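Local coordinates for protein CalS10 (Micromonospora echinospora, PDB 6UK5) that binds S-adenosylmethionine and probably methylates an amino pentose during the biosynthesis of calicheamicin, at residues Glu24-Ala29 / Lys35-Glu40; Val152-Trp157 / Glu238-Gly243; Phe218-Tyr223 / Gly245-Thr250; Ala50-Ala55 / Thr114-Thr119. All blocks are in the same frame, centred on the assembly; numbering follows the deposited sequence.

Contact 1 of 4, residues Glu24-Ala29 / Lys35-Glu40; sequences EVYEAA and KSWHDE. With SAM (S-adenosylmethionine), chain D; ACT (acetate ion), chain E.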
# COMPACT_ATOMS: atom_id res chain seq x y z
N GLU A 24 -12.09 -10.02 -4.85
CA GLU A 24 -11.73 -10.28 -3.46
C GLU A 24 -11.43 -8.98 -2.71
O GLU A 24 -11.74 -8.86 -1.52
CB GLU A 24 -10.53 -11.22 -3.41
CG GLU A 24 -10.09 -11.63 -2.02
CD GLU A 24 -8.71 -12.23 -2.01
OE1 GLU A 24 -8.25 -12.68 -3.09
OE2 GLU A 24 -8.08 -12.24 -0.93
N VAL A 25 -10.83 -8.01 -3.39
CA VAL A 25 -10.37 -6.76 -2.79
C VAL A 25 -11.23 -5.57 -3.16
O VAL A 25 -11.00 -4.47 -2.65
CB VAL A 25 -8.90 -6.48 -3.16
CG1 VAL A 25 -7.98 -7.53 -2.57
CG2 VAL A 25 -8.74 -6.42 -4.68
N TYR A 26 -12.22 -5.76 -4.03
CA TYR A 26 -12.92 -4.62 -4.62
C TYR A 26 -13.67 -3.80 -3.58
O TYR A 26 -13.68 -2.56 -3.65
CB TYR A 26 -13.88 -5.15 -5.70
CG TYR A 26 -15.08 -4.29 -5.96
CD1 TYR A 26 -16.32 -4.62 -5.44
CD2 TYR A 26 -14.98 -3.16 -6.76
CE1 TYR A 26 -17.43 -3.84 -5.68
CE2 TYR A 26 -16.08 -2.37 -7.01
CZ TYR A 26 -17.31 -2.71 -6.47
OH TYR A 26 -18.41 -1.93 -6.73
N GLU A 27 -14.28 -4.45 -2.59
CA GLU A 27 -15.04 -3.70 -1.59
C GLU A 27 -14.13 -3.04 -0.56
O GLU A 27 -14.38 -1.90 -0.15
CB GLU A 27 -16.06 -4.61 -0.90
CG GLU A 27 -16.81 -5.51 -1.86
CD GLU A 27 -17.89 -6.31 -1.17
OE1 GLU A 27 -18.78 -5.69 -0.54
OE2 GLU A 27 -17.85 -7.56 -1.25
N ALA A 28 -13.09 -3.75 -0.13
CA ALA A 28 -12.16 -3.20 0.85
C ALA A 28 -11.69 -1.80 0.48
O ALA A 28 -11.58 -0.93 1.35
CB ALA A 28 -10.95 -4.14 0.98
N ALA A 29 -11.40 -1.57 -0.80
CA ALA A 29 -10.84 -0.28 -1.20
C ALA A 29 -11.85 0.85 -1.03
O ALA A 29 -11.56 1.86 -0.38
CB ALA A 29 -10.36 -0.35 -2.65
N LYS A 35 -16.97 4.78 1.37
CA LYS A 35 -18.21 4.42 0.70
C LYS A 35 -19.02 3.47 1.57
O LYS A 35 -18.47 2.53 2.16
CB LYS A 35 -17.94 3.78 -0.67
CG LYS A 35 -19.21 3.54 -1.50
CD LYS A 35 -18.89 3.06 -2.91
CE LYS A 35 -20.15 2.73 -3.70
NZ LYS A 35 -20.82 3.94 -4.27
N SER A 36 -20.32 3.73 1.66
CA SER A 36 -21.24 2.90 2.41
C SER A 36 -22.32 2.42 1.44
O SER A 36 -23.27 3.15 1.15
CB SER A 36 -21.84 3.66 3.59
OG SER A 36 -23.03 3.04 4.05
N TRP A 37 -22.16 1.19 0.94
CA TRP A 37 -23.21 0.60 0.12
C TRP A 37 -24.52 0.54 0.89
O TRP A 37 -25.60 0.63 0.29
CB TRP A 37 -22.82 -0.81 -0.32
CG TRP A 37 -21.94 -0.88 -1.53
CD1 TRP A 37 -22.34 -1.00 -2.83
CD2 TRP A 37 -20.50 -0.88 -1.56
NE1 TRP A 37 -21.26 -1.06 -3.66
CE2 TRP A 37 -20.11 -0.99 -2.91
CE3 TRP A 37 -19.51 -0.79 -0.58
CZ2 TRP A 37 -18.78 -1.01 -3.31
CZ3 TRP A 37 -18.18 -0.81 -0.97
CH2 TRP A 37 -17.83 -0.92 -2.33
N HIS A 38 -24.45 0.39 2.21
CA HIS A 38 -25.66 0.27 3.01
C HIS A 38 -26.47 1.56 2.99
O HIS A 38 -27.68 1.54 2.75
CB HIS A 38 -25.31 -0.10 4.45
CG HIS A 38 -26.43 0.11 5.42
ND1 HIS A 38 -27.48 -0.78 5.55
CD2 HIS A 38 -26.67 1.11 6.29
CE1 HIS A 38 -28.32 -0.33 6.46
NE2 HIS A 38 -27.85 0.82 6.93
N ASP A 39 -25.82 2.70 3.26
CA ASP A 39 -26.54 3.97 3.25
C ASP A 39 -27.09 4.28 1.86
O ASP A 39 -28.20 4.81 1.73
CB ASP A 39 -25.62 5.09 3.73
CG ASP A 39 -25.26 4.97 5.20
OD1 ASP A 39 -26.00 4.28 5.94
OD2 ASP A 39 -24.24 5.56 5.61
N GLU A 40 -26.33 3.94 0.82
CA GLU A 40 -26.81 4.16 -0.54
C GLU A 40 -28.05 3.32 -0.83
O GLU A 40 -29.08 3.83 -1.27
CB GLU A 40 -25.70 3.86 -1.54
CG GLU A 40 -24.55 4.86 -1.49
CD GLU A 40 -23.37 4.45 -2.34
OE1 GLU A 40 -23.55 3.60 -3.24
OE2 GLU A 40 -22.25 4.97 -2.12
N SAM D . -23.66 -2.37 -8.06
CA SAM D . -22.26 -2.66 -8.07
C SAM D . -21.55 -2.13 -6.78
O SAM D . -21.80 -0.96 -6.40
OXT SAM D . -20.75 -2.92 -6.23
CB SAM D . -21.60 -2.05 -9.31
CG SAM D . -20.29 -2.78 -9.56
SD SAM D . -19.33 -1.69 -10.63
CE SAM D . -17.68 -2.29 -10.32
C5' SAM D . -19.59 -2.27 -12.35
C4' SAM D . -20.13 -3.69 -12.57
O4' SAM D . -20.81 -3.73 -13.84
C3' SAM D . -19.05 -4.78 -12.62
O3' SAM D . -19.13 -5.63 -11.48
C2' SAM D . -19.34 -5.56 -13.91
O2' SAM D . -19.38 -6.97 -13.68
C1' SAM D . -20.71 -5.04 -14.35
N9 SAM D . -20.91 -4.99 -15.79
C8 SAM D . -20.18 -4.28 -16.71
N7 SAM D . -20.64 -4.36 -17.93
C5 SAM D . -21.76 -5.16 -17.81
C6 SAM D . -22.72 -5.60 -18.74
N6 SAM D . -22.67 -5.33 -20.05
N1 SAM D . -23.75 -6.35 -18.29
C2 SAM D . -23.80 -6.64 -16.98
N3 SAM D . -22.95 -6.29 -16.01
C4 SAM D . -21.95 -5.55 -16.49
C ACT E . -17.52 6.41 -4.63
O ACT E . -18.70 6.13 -4.31
OXT ACT E . -17.18 7.07 -5.65
CH3 ACT E . -16.39 5.91 -3.71
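Trp37 presents the edge of its indole to the face of the Tyr26 phenol, an offset edge-to-face pair with the Tyr26 ring and the six-membered ring of Trp37 centred 5.8 Å apart and their planes inclined at 61°. The touching atom is CZ2 of Trp37, 3.6 Å from Tyr26 OH, which lies near the indole plane. The neighbouring ring atom, Trp37 CH2, rests 4.0 Å from the CA of Glu27. No hydrogen bond joins the two segments directly; the cofactor bridges them. Tyr26 OH donates to OXT of the S-adenosylmethionine carboxylate at 2.6 Å, while Trp37 NE1 gives its hydrogen to the other oxygen, O, at 2.8 Å and 162°. Each carboxylate oxygen thus has its own aromatic donor, and the two rings form part of the pocket at the methionine end of the cofactor.

Trp37 projects from the first turn of its helix with CG anti to the carbonyl carbon (chi1 -83°), bringing the benzo edge to Tyr26 with NE1 facing the cofactor. Lys35 CE lies above one face of the indole, near its rim, and Lys35 NZ makes a salt bridge with Glu40 OE2 at 2.8 Å. Ser36 caps this helix, its OG accepting from Asp39 N. The Glu27 carboxylate forms salt bridges with Arg31 and Arg95. Helix 20-32 packs through Val25 and Ala29 on strand 191-202, whereas Glu27 and Trp37 both touch Ala67 of helix 67-73.

Contact 2 of 4, residues Val152-Trp157 / Glu238-Gly243; sequences VLEPWW and EGWLTG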
# COMPACT_ATOMS: atom_id res chain seq x y z
N VAL A 152 -33.79 3.42 -11.40
CA VAL A 152 -32.88 4.35 -10.73
C VAL A 152 -31.47 4.06 -11.21
O VAL A 152 -31.04 2.90 -11.24
CB VAL A 152 -32.98 4.27 -9.20
CG1 VAL A 152 -34.44 4.17 -8.77
CG2 VAL A 152 -32.16 3.12 -8.65
N LEU A 153 -30.75 5.11 -11.60
CA LEU A 153 -29.48 4.97 -12.30
C LEU A 153 -28.51 6.02 -11.81
O LEU A 153 -28.80 7.22 -11.89
CB LEU A 153 -29.71 5.10 -13.81
CG LEU A 153 -28.54 4.79 -14.75
CD1 LEU A 153 -29.06 4.07 -15.97
CD2 LEU A 153 -27.82 6.06 -15.15
N GLU A 154 -27.37 5.58 -11.29
CA GLU A 154 -26.31 6.49 -10.87
C GLU A 154 -25.36 6.70 -12.04
O GLU A 154 -24.61 5.78 -12.39
CB GLU A 154 -25.57 5.93 -9.67
CG GLU A 154 -24.56 6.90 -9.07
CD GLU A 154 -23.73 6.27 -7.97
OE1 GLU A 154 -24.04 5.13 -7.57
OE2 GLU A 154 -22.76 6.91 -7.51
N PRO A 155 -25.34 7.87 -12.67
CA PRO A 155 -24.47 8.08 -13.83
C PRO A 155 -23.08 8.54 -13.43
O PRO A 155 -22.85 9.08 -12.35
CB PRO A 155 -25.21 9.19 -14.61
CG PRO A 155 -25.79 10.03 -13.52
CD PRO A 155 -26.18 9.06 -12.41
N TRP A 156 -22.14 8.32 -14.35
CA TRP A 156 -20.81 8.89 -14.22
C TRP A 156 -20.79 10.33 -14.72
O TRP A 156 -21.33 10.64 -15.78
CB TRP A 156 -19.81 8.04 -15.02
CG TRP A 156 -18.42 8.62 -15.10
CD1 TRP A 156 -17.75 8.96 -16.24
CD2 TRP A 156 -17.54 8.92 -14.01
NE1 TRP A 156 -16.50 9.45 -15.92
CE2 TRP A 156 -16.35 9.44 -14.56
CE3 TRP A 156 -17.64 8.81 -12.62
CZ2 TRP A 156 -15.27 9.84 -13.78
CZ3 TRP A 156 -16.56 9.21 -11.84
CH2 TRP A 156 -15.39 9.72 -12.42
N TRP A 157 -20.15 11.20 -13.93
CA TRP A 157 -19.86 12.56 -14.32
C TRP A 157 -18.39 12.78 -14.00
O TRP A 157 -17.80 12.04 -13.21
CB TRP A 157 -20.71 13.62 -13.60
CG TRP A 157 -22.21 13.50 -13.72
CD1 TRP A 157 -23.10 13.37 -12.70
CD2 TRP A 157 -22.98 13.47 -14.94
NE1 TRP A 157 -24.38 13.29 -13.20
CE2 TRP A 157 -24.33 13.34 -14.56
CE3 TRP A 157 -22.66 13.54 -16.29
CZ2 TRP A 157 -25.36 13.29 -15.50
CZ3 TRP A 157 -23.68 13.49 -17.22
CH2 TRP A 157 -25.02 13.36 -16.82
N GLU A 238 -30.01 15.85 -7.95
CA GLU A 238 -28.70 16.46 -7.76
C GLU A 238 -27.94 15.85 -6.60
O GLU A 238 -28.53 15.46 -5.58
CB GLU A 238 -28.87 17.96 -7.50
CG GLU A 238 -29.10 18.81 -8.71
CD GLU A 238 -27.83 19.47 -9.13
OE1 GLU A 238 -27.85 20.72 -9.23
OE2 GLU A 238 -26.83 18.77 -9.35
N GLY A 239 -26.63 15.75 -6.76
CA GLY A 239 -25.75 15.44 -5.64
C GLY A 239 -25.83 14.01 -5.18
O GLY A 239 -25.05 13.15 -5.61
N TRP A 240 -26.78 13.75 -4.28
CA TRP A 240 -26.95 12.42 -3.69
C TRP A 240 -25.75 12.15 -2.80
O TRP A 240 -24.91 13.03 -2.59
CB TRP A 240 -27.12 11.38 -4.79
CG TRP A 240 -27.77 10.12 -4.32
CD1 TRP A 240 -28.98 10.01 -3.70
CD2 TRP A 240 -27.26 8.79 -4.45
NE1 TRP A 240 -29.25 8.69 -3.42
CE2 TRP A 240 -28.21 7.92 -3.88
CE3 TRP A 240 -26.09 8.24 -4.99
CZ2 TRP A 240 -28.03 6.54 -3.83
CZ3 TRP A 240 -25.91 6.87 -4.94
CH2 TRP A 240 -26.88 6.03 -4.37
N LEU A 241 -25.64 10.93 -2.26
CA LEU A 241 -24.61 10.65 -1.27
C LEU A 241 -23.24 10.44 -1.90
O LEU A 241 -22.23 10.48 -1.18
CB LEU A 241 -24.98 9.42 -0.45
CG LEU A 241 -26.46 9.22 -0.13
CD1 LEU A 241 -26.63 7.96 0.72
CD2 LEU A 241 -27.10 10.43 0.53
N THR A 242 -23.18 10.22 -3.21
CA THR A 242 -21.92 9.97 -3.89
C THR A 242 -21.31 11.23 -4.48
O THR A 242 -20.08 11.32 -4.60
CB THR A 242 -22.13 8.94 -5.01
OG1 THR A 242 -23.04 9.46 -5.98
CG2 THR A 242 -22.69 7.64 -4.45
N GLY A 243 -22.14 12.20 -4.86
CA GLY A 243 -21.72 13.38 -5.59
C GLY A 243 -22.18 13.39 -7.03
O GLY A 243 -22.27 14.47 -7.63
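The carboxylate of Glu154 stands steeply against the Trp240 indole, the two planes 68° apart, with OE1 reaching CZ3 of the ring at 3.7 Å. Leu241 CG lies over one face of that indole, offset toward the rim, and Thr242 OG1 sits in plane at its edge. The setting is the Rossmann-like fold of class I methyltransferases: Glu154 directly follows strand 149-153, and residues 238-243 form the loop between the last two strands, 232-237 and 246-251.

Glu154 crosses to this loop as an extended chain whose CG is anti to the backbone N (chi1 -173°). Its two oxygens have different duties. OE1 accepts from Phe122 N, while OE2 pairs with Arg244 in a salt bridge and also takes a hydrogen bond from Thr242. Both oxygens of the buried carboxylate are thus hydrogen-bonded. Beyond the contact, Trp240 packs on Glu40 and Val44 of helix 37-51, joining the loop to that helix. The hydroxyl of Thr242 accepts from Arg244 N, just beyond its own segment, and bridges to the other by donating from OG1 to Glu154 OE2 at 3.0 Å, from above the carboxylate plane, 49° out of it.

Contact 3 of 4, residues Phe218-Tyr223 / Gly245-Thr250; sequences FTREEY and GLFVAT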
# COMPACT_ATOMS: atom_id res chain seq x y z
N PHE A 218 -22.02 9.62 -20.54
CA PHE A 218 -23.11 9.99 -21.43
C PHE A 218 -23.72 11.29 -20.92
O PHE A 218 -23.61 11.63 -19.74
CB PHE A 218 -24.14 8.87 -21.51
CG PHE A 218 -23.56 7.55 -21.91
CD1 PHE A 218 -23.11 7.35 -23.21
CD2 PHE A 218 -23.41 6.53 -20.99
CE1 PHE A 218 -22.55 6.14 -23.59
CE2 PHE A 218 -22.85 5.32 -21.35
CZ PHE A 218 -22.42 5.12 -22.65
N THR A 219 -24.36 12.01 -21.83
CA THR A 219 -24.88 13.33 -21.51
C THR A 219 -26.29 13.25 -20.96
O THR A 219 -27.01 12.26 -21.15
CB THR A 219 -24.87 14.23 -22.74
OG1 THR A 219 -25.47 13.54 -23.85
CG2 THR A 219 -23.45 14.61 -23.12
N ARG A 220 -26.69 14.31 -20.25
CA ARG A 220 -28.07 14.45 -19.81
C ARG A 220 -29.03 14.32 -20.99
O ARG A 220 -30.07 13.66 -20.89
CB ARG A 220 -28.25 15.80 -19.11
CG ARG A 220 -29.68 16.18 -18.76
CD ARG A 220 -30.36 15.19 -17.83
NE ARG A 220 -31.59 15.76 -17.30
CZ ARG A 220 -31.65 16.58 -16.26
NH1 ARG A 220 -30.54 16.93 -15.62
NH2 ARG A 220 -32.82 17.06 -15.85
N GLU A 221 -28.68 14.94 -22.12
CA GLU A 221 -29.50 14.81 -23.32
C GLU A 221 -29.58 13.37 -23.79
O GLU A 221 -30.62 12.93 -24.30
CB GLU A 221 -28.92 15.70 -24.42
CG GLU A 221 -29.86 15.97 -25.58
CD GLU A 221 -29.43 17.16 -26.41
OE1 GLU A 221 -28.26 17.18 -26.85
OE2 GLU A 221 -30.26 18.07 -26.60
N GLU A 222 -28.50 12.62 -23.63
CA GLU A 222 -28.48 11.23 -24.10
C GLU A 222 -29.30 10.33 -23.18
O GLU A 222 -30.10 9.52 -23.65
CB GLU A 222 -27.03 10.76 -24.21
CG GLU A 222 -26.49 10.82 -25.63
CD GLU A 222 -24.99 11.07 -25.67
OE1 GLU A 222 -24.33 10.94 -24.62
OE2 GLU A 222 -24.48 11.41 -26.76
N TYR A 223 -29.10 10.47 -21.87
CA TYR A 223 -29.94 9.73 -20.93
C TYR A 223 -31.42 10.03 -21.15
O TYR A 223 -32.24 9.12 -21.31
CB TYR A 223 -29.55 10.06 -19.48
CG TYR A 223 -28.19 9.57 -19.03
CD1 TYR A 223 -27.92 8.21 -18.92
CD2 TYR A 223 -27.19 10.46 -18.68
CE1 TYR A 223 -26.69 7.76 -18.49
CE2 TYR A 223 -25.95 10.02 -18.25
CZ TYR A 223 -25.71 8.67 -18.15
OH TYR A 223 -24.48 8.22 -17.73
N GLY A 245 -25.15 12.44 -8.22
CA GLY A 245 -26.57 12.52 -8.44
C GLY A 245 -27.15 11.15 -8.78
O GLY A 245 -26.51 10.11 -8.63
N LEU A 246 -28.39 11.17 -9.25
CA LEU A 246 -29.15 9.95 -9.45
C LEU A 246 -30.32 10.22 -10.38
O LEU A 246 -31.11 11.14 -10.13
CB LEU A 246 -29.65 9.41 -8.11
CG LEU A 246 -29.89 7.91 -7.95
CD1 LEU A 246 -28.58 7.15 -7.82
CD2 LEU A 246 -30.77 7.67 -6.73
N PHE A 247 -30.44 9.44 -11.45
CA PHE A 247 -31.63 9.47 -12.29
C PHE A 247 -32.68 8.53 -11.70
O PHE A 247 -32.37 7.41 -11.31
CB PHE A 247 -31.31 9.05 -13.73
CG PHE A 247 -30.63 10.13 -14.53
CD1 PHE A 247 -31.35 11.23 -14.98
CD2 PHE A 247 -29.29 10.05 -14.83
CE1 PHE A 247 -30.74 12.22 -15.72
CE2 PHE A 247 -28.67 11.04 -15.57
CZ PHE A 247 -29.40 12.13 -16.01
N VAL A 248 -33.92 9.01 -11.63
CA VAL A 248 -35.06 8.23 -11.18
C VAL A 248 -36.16 8.39 -12.22
O VAL A 248 -36.70 9.49 -12.39
CB VAL A 248 -35.56 8.65 -9.79
CG1 VAL A 248 -36.77 7.82 -9.39
CG2 VAL A 248 -34.45 8.50 -8.76
N ALA A 249 -36.48 7.32 -12.93
CA ALA A 249 -37.47 7.33 -13.99
C ALA A 249 -38.56 6.31 -13.68
O ALA A 249 -38.37 5.39 -12.88
CB ALA A 249 -36.84 7.01 -15.35
N THR A 250 -39.72 6.50 -14.30
CA THR A 250 -40.87 5.62 -14.10
C THR A 250 -41.42 5.16 -15.44
O THR A 250 -41.44 5.92 -16.42
CB THR A 250 -41.97 6.30 -13.27
OG1 THR A 250 -42.34 7.55 -13.86
CG2 THR A 250 -41.49 6.53 -11.83
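Phe247 and Tyr223 cross at about a right angle as side chains, yet their rings meet obliquely, planes 43° apart and centroids 5.0 Å apart. Closest are CE2 of Phe247 and CD2 of Tyr223, at 3.5 Å. Each ring offers a face to the other residue: Phe247 CD2 lies over the phenol, and Tyr223 CB over the phenyl. On the opposite face of the phenol, Phe218 CB lies near the rim. Arg220 comes to the edge of Phe247 instead, its CD in the ring plane and 3.7 Å from CE1. A bend at chi2 (60°) swings the arginine chain round to this edge, and its guanidinium stands nearly perpendicular to the phenyl while NE pairs with Asp224.

The contact seats the start of helix 220-229 on strand 246-251 of the central sheet. Thr219 and Glu222 form a capping box there: Thr219 N donates to Glu222 OE1 at 3.0 Å, and Glu222 N returns a bond to Thr219 OG1. An alanine in place of Phe247 would probably open a gap between helix and strand, removing the phenyl group that lies over one face of Tyr223 and depriving Arg220 CD of its aromatic neighbour. With no hydrogen bond between the segments, cohesion here comes from carbon surfaces, and the polar ends point elsewhere, Tyr223 OH to Asn126 and the arginine to its aspartate.

Contact 4 of 4, residues Ala50-Ala55 / Thr114-Thr119; sequences AARPDA and TFDAVT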
# COMPACT_ATOMS: atom_id res chain seq x y z
N ALA A 50 -41.16 6.01 -2.14
CA ALA A 50 -41.82 7.27 -2.47
C ALA A 50 -42.61 7.15 -3.77
O ALA A 50 -43.80 7.47 -3.82
CB ALA A 50 -40.79 8.39 -2.57
N ALA A 51 -41.95 6.68 -4.84
CA ALA A 51 -42.60 6.58 -6.14
C ALA A 51 -43.50 5.36 -6.26
O ALA A 51 -44.43 5.38 -7.08
CB ALA A 51 -41.54 6.54 -7.24
N ARG A 52 -43.26 4.31 -5.49
CA ARG A 52 -44.01 3.06 -5.60
C ARG A 52 -44.16 2.49 -4.20
O ARG A 52 -43.42 1.60 -3.78
CB ARG A 52 -43.31 2.07 -6.54
CG ARG A 52 -44.24 1.08 -7.24
CD ARG A 52 -43.52 0.38 -8.38
NE ARG A 52 -44.33 -0.65 -9.03
CZ ARG A 52 -45.34 -0.41 -9.85
NH1 ARG A 52 -45.70 0.84 -10.13
NH2 ARG A 52 -46.00 -1.42 -10.40
N PRO A 53 -45.13 3.00 -3.43
CA PRO A 53 -45.27 2.57 -2.03
C PRO A 53 -45.37 1.07 -1.84
O PRO A 53 -44.98 0.56 -0.78
CB PRO A 53 -46.56 3.28 -1.58
CG PRO A 53 -46.65 4.48 -2.46
CD PRO A 53 -46.08 4.07 -3.78
N ASP A 54 -45.89 0.34 -2.83
CA ASP A 54 -46.12 -1.09 -2.72
C ASP A 54 -44.98 -1.93 -3.30
O ASP A 54 -45.13 -3.15 -3.42
CB ASP A 54 -47.44 -1.45 -3.41
CG ASP A 54 -48.62 -0.69 -2.85
OD1 ASP A 54 -48.64 -0.44 -1.62
OD2 ASP A 54 -49.52 -0.33 -3.64
N ALA A 55 -43.87 -1.31 -3.67
CA ALA A 55 -42.76 -2.03 -4.29
C ALA A 55 -42.39 -3.27 -3.50
O ALA A 55 -42.23 -3.22 -2.28
CB ALA A 55 -41.55 -1.10 -4.41
N THR A 114 -41.33 -9.22 -14.75
CA THR A 114 -41.25 -7.80 -14.42
C THR A 114 -40.88 -7.62 -12.96
O THR A 114 -41.01 -8.53 -12.13
CB THR A 114 -42.57 -7.08 -14.72
OG1 THR A 114 -43.61 -7.61 -13.89
CG2 THR A 114 -42.95 -7.22 -16.18
N PHE A 115 -40.41 -6.42 -12.64
CA PHE A 115 -40.08 -6.03 -11.27
C PHE A 115 -40.72 -4.68 -10.97
O PHE A 115 -41.05 -3.92 -11.88
CB PHE A 115 -38.56 -5.94 -11.08
CG PHE A 115 -37.83 -7.24 -11.31
CD1 PHE A 115 -37.63 -7.70 -12.60
CD2 PHE A 115 -37.32 -7.97 -10.25
CE1 PHE A 115 -36.96 -8.89 -12.83
CE2 PHE A 115 -36.65 -9.16 -10.48
CZ PHE A 115 -36.47 -9.62 -11.77
N ASP A 116 -40.90 -4.40 -9.68
CA ASP A 116 -41.36 -3.08 -9.28
C ASP A 116 -40.26 -2.03 -9.37
O ASP A 116 -40.57 -0.83 -9.45
CB ASP A 116 -41.89 -3.11 -7.84
CG ASP A 116 -43.17 -3.91 -7.72
OD1 ASP A 116 -44.17 -3.55 -8.38
OD2 ASP A 116 -43.18 -4.90 -6.94
N ALA A 117 -38.99 -2.44 -9.38
CA ALA A 117 -37.89 -1.49 -9.43
C ALA A 117 -36.66 -2.19 -9.99
O ALA A 117 -36.42 -3.36 -9.70
CB ALA A 117 -37.59 -0.91 -8.05
N VAL A 118 -35.89 -1.46 -10.79
CA VAL A 118 -34.63 -1.95 -11.34
C VAL A 118 -33.57 -0.88 -11.08
O VAL A 118 -33.76 0.28 -11.46
CB VAL A 118 -34.73 -2.26 -12.84
CG1 VAL A 118 -33.38 -2.66 -13.39
CG2 VAL A 118 -35.79 -3.33 -13.10
N THR A 119 -32.47 -1.27 -10.45
CA THR A 119 -31.41 -0.33 -10.10
C THR A 119 -30.14 -0.66 -10.87
O THR A 119 -29.89 -1.82 -11.24
CB THR A 119 -31.11 -0.34 -8.60
OG1 THR A 119 -30.47 -1.57 -8.24
CG2 THR A 119 -32.39 -0.19 -7.79
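Arg52 reaches Asp116 and donates from NE to OD1 at 3.0 Å in a nearly straight bond of 165°, the core of a salt bridge. The acceptor lies almost in the guanidinium plane, but the bond meets OD1 on its anti side, tilted 26° out of the carboxylate plane, and the two flat groups are turned 40° from each other. NH2 adds a weak second bond to the same oxygen, at 3.5 Å, and another weak one to Pro147 O. Beside the ion pair, the CB of Asp116 packs against Ala55, 3.8 Å from its CA.

One shell out, the arginine chain runs extended from CG to NE, and its residue opens a type I turn closed by Ala55 N bonding to Arg52 O at 2.9 Å, just after helix 37-51 ends. The second oxygen, OD2, accepts from the backbone N atoms of Ala56 and Arg57, where the chain enters strand 57-61. Asp116 marks the corner where the chain turns into the strand through 117-119. A leucine at Arg52 is likely to leave Asp116 OD1 without its charged mate, although OD2 would keep its backbone donors.

The carboxylate thus divides its work, one oxygen for the arginine and one for two amides. Its negative charge is probably well compensated, and a single aspartate ties the turn, the start of strand 57-61 and strand 115-120 together, away from the cofactor.

How the contacts relate
Contacts 1 and 3 are buried and aromatic, contacts 2 and 4 partly buried and built on carboxylates. Contact 1 is the one that grips the cofactor; contact 4 lies away from the annotated sites, yet both use helix 37-51, one at its start and the other just past its end. Contact 2 touches contact 1 through Glu40, which packs on Trp240, Leu241 and Thr242. Contacts 2, 3 and 4 all draw on the seven-stranded sheet: strand 149-153 bonds to strand 246-251 through Leu153 and Phe247, and to strand 115-120 through Val152 and Val118. Contacts 1 and 3 lie on opposite sides of the chain's centre.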